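Local coordinates for oxidoreductase, short chain dehydrogenase/reductase family protein (Bifidobacterium adolescentis L2-32, PDB 6OW4) that acts as an NADH-dependent 20beta-hydroxysteroid dehydrogenase of the short-chain dehydrogenase/reductase family, at residues Thr195-Asn198 against Ala199-Ala202. Residues are numbered along the deposited sequence; the frame is centred on the assembly and turned at random.
Sequences TPVN and AYGA. With NAD (nicotinamide-adenine-dinucleotide), chain N.
V197 and Y200 meet across the first turn of a helix, where the valine, at the N-cap position, brings CG1 to 4.0 Å from CD2 of the tyrosine, obliquely to the ring. With CG1 anti to its own carbonyl carbon (chi1 -67°), this branch packs beside the ring near CD2, while the hydroxyl end meets NAD. Y200 extends from the helix to the cofactor, CG anti to the backbone N (chi1 178°), which carries OH to within 2.5 Å of O2D of the NAD ribose. That hydrogen bond is very short, and O2D lies at the ring edge, in its plane. The tyrosine belongs to the YxxxK motif, with K204 one turn on and also bonded to NAD; it is probably the catalytic acid-base, as in relatives.

The turn closes when G201 N donates to V197 O (2.9 Å), coming from above the carbonyl plane; G201, with no side chain, leaves the approach unobstructed. A202 N to N198 O follows, weak at 3.4 Å. The D136 carboxylate accepts the amides of A199 and Y200 at the helix start. The carboxamide of N198 suits its place by offering both donor and acceptor: ND2 donates to D137 O, and OD1 takes ND1 of H210 of the second subunit. The loop after strand 193-194 thus leads into helix 198-217, whose small A199 and A202 allow close packing, on helix 142-170 and on A206 of the second subunit respectively.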
loop_
_atom_site.group_PDB
_atom_site.type_symbol
_atom_site.label_atom_id
_atom_site.label_comp_id
_atom_site.label_asym_id
_atom_site.label_seq_id
_atom_site.Cartn_x
_atom_site.Cartn_y
_atom_site.Cartn_z
ATOM N N THR F 195 6.421 0.367 20.058
ATOM C CA THR F 195 5.503 0.028 21.180
ATOM C C THR F 195 5.239 -1.477 21.166
ATOM O O THR F 195 5.370 -2.117 20.125
ATOM C CB THR F 195 4.180 0.803 21.094
ATOM O OG1 THR F 195 3.490 0.397 19.912
ATOM C CG2 THR F 195 4.366 2.303 21.082
ATOM N N PRO F 196 4.869 -2.090 22.313
ATOM C CA PRO F 196 4.466 -3.497 22.335
ATOM C C PRO F 196 3.115 -3.734 21.634
ATOM O O PRO F 196 2.092 -3.744 22.301
ATOM C CB PRO F 196 4.397 -3.816 23.837
ATOM C CG PRO F 196 4.082 -2.482 24.479
ATOM C CD PRO F 196 4.845 -1.474 23.649
ATOM N N VAL F 197 3.152 -3.922 20.310
ATOM C CA VAL F 197 1.955 -4.155 19.441
ATOM C C VAL F 197 2.279 -5.246 18.407
ATOM O O VAL F 197 1.770 -5.155 17.271
ATOM C CB VAL F 197 1.489 -2.844 18.769
ATOM C CG1 VAL F 197 0.940 -1.856 19.786
ATOM C CG2 VAL F 197 2.586 -2.193 17.936
ATOM N N ASN F 198 3.068 -6.253 18.797
ATOM C CA ASN F 198 3.546 -7.353 17.913
ATOM C C ASN F 198 2.344 -8.169 17.415
ATOM O O ASN F 198 2.069 -8.135 16.201
ATOM C CB ASN F 198 4.570 -8.239 18.629
ATOM C CG ASN F 198 5.121 -9.352 17.762
ATOM O OD1 ASN F 198 4.766 -9.475 16.592
ATOM N ND2 ASN F 198 5.995 -10.168 18.327
ATOM N N ALA F 199 1.673 -8.888 18.319
ATOM C CA ALA F 199 0.467 -9.698 18.036
ATOM C C ALA F 199 -0.702 -8.771 17.690
ATOM O O ALA F 199 -1.471 -9.114 16.780
ATOM C CB ALA F 199 0.135 -10.573 19.218
ATOM N N TYR F 200 -0.824 -7.646 18.397
ATOM C CA TYR F 200 -1.927 -6.662 18.238
ATOM C C TYR F 200 -1.997 -6.195 16.782
ATOM O O TYR F 200 -3.079 -6.290 16.178
ATOM C CB TYR F 200 -1.738 -5.462 19.165
ATOM C CG TYR F 200 -2.804 -4.408 19.014
ATOM C CD1 TYR F 200 -4.064 -4.590 19.563
ATOM C CD2 TYR F 200 -2.562 -3.239 18.312
ATOM C CE1 TYR F 200 -5.056 -3.633 19.425
ATOM C CE2 TYR F 200 -3.542 -2.270 18.167
ATOM C CZ TYR F 200 -4.792 -2.469 18.726
ATOM O OH TYR F 200 -5.757 -1.518 18.588
ATOM N N GLY F 201 -0.875 -5.698 16.255
ATOM C CA GLY F 201 -0.742 -5.234 14.862
ATOM C C GLY F 201 -1.097 -6.330 13.872
ATOM O O GLY F 201 -1.861 -6.050 12.931
ATOM N N ALA F 202 -0.569 -7.539 14.088
ATOM C CA ALA F 202 -0.804 -8.732 13.243
ATOM C C ALA F 202 -2.311 -8.959 13.064
ATOM O O ALA F 202 -2.740 -9.150 11.912
ATOM C CB ALA F 202 -0.130 -9.940 13.847
HETATM P PA NAD N . -11.581 -0.060 25.050
HETATM O O1A NAD N . -10.636 -1.026 25.687
HETATM O O2A NAD N . -12.477 0.575 26.123
HETATM O O5B NAD N . -12.508 -0.775 23.974
HETATM C C5B NAD N . -12.412 -2.182 23.747
HETATM C C4B NAD N . -13.777 -2.819 24.132
HETATM O O4B NAD N . -13.796 -4.267 23.537
HETATM C C3B NAD N . -13.934 -2.917 25.385
HETATM O O3B NAD N . -15.219 -2.349 25.827
HETATM C C2B NAD N . -13.909 -4.540 25.746
HETATM O O2B NAD N . -14.797 -4.819 26.868
HETATM C C1B NAD N . -14.298 -5.140 24.693
HETATM N N9A NAD N . -13.664 -6.496 24.628
HETATM C C8A NAD N . -12.417 -7.019 24.676
HETATM N N7A NAD N . -12.520 -8.368 24.574
HETATM C C5A NAD N . -13.829 -8.675 24.465
HETATM C C6A NAD N . -14.480 -9.910 24.334
HETATM N N6A NAD N . -14.076 -11.276 24.267
HETATM N N1A NAD N . -15.830 -9.954 24.239
HETATM C C2A NAD N . -16.565 -8.793 24.270
HETATM N N3A NAD N . -15.922 -7.568 24.400
HETATM C C4A NAD N . -14.551 -7.521 24.496
HETATM O O3 NAD N . -10.706 1.114 24.298
HETATM P PN NAD N . -11.045 1.679 22.827
HETATM O O1N NAD N . -10.095 2.802 22.521
HETATM O O2N NAD N . -12.486 2.193 22.802
HETATM O O5D NAD N . -10.823 0.516 21.757
HETATM C C5D NAD N . -11.871 0.102 20.893
HETATM C C4D NAD N . -11.262 -0.553 19.625
HETATM O O4D NAD N . -10.557 0.327 18.970
HETATM C C3D NAD N . -10.313 -1.677 19.997
HETATM O O3D NAD N . -10.526 -2.755 19.179
HETATM C C2D NAD N . -8.895 -1.077 19.762
HETATM O O2D NAD N . -7.962 -2.198 19.461
HETATM C C1D NAD N . -9.066 -0.272 18.769
HETATM N N1N NAD N . -8.116 0.844 18.709
HETATM C C2N NAD N . -8.150 1.858 19.658
HETATM C C3N NAD N . -7.238 2.923 19.588
HETATM C C7N NAD N . -7.255 4.056 20.643
HETATM O O7N NAD N . -6.224 4.643 20.914
HETATM N N7N NAD N . -8.459 4.429 21.302
HETATM C C4N NAD N . -6.308 2.966 18.567
HETATM C C5N NAD N . -6.274 1.960 17.615
HETATM C C6N NAD N . -7.191 0.902 17.688
#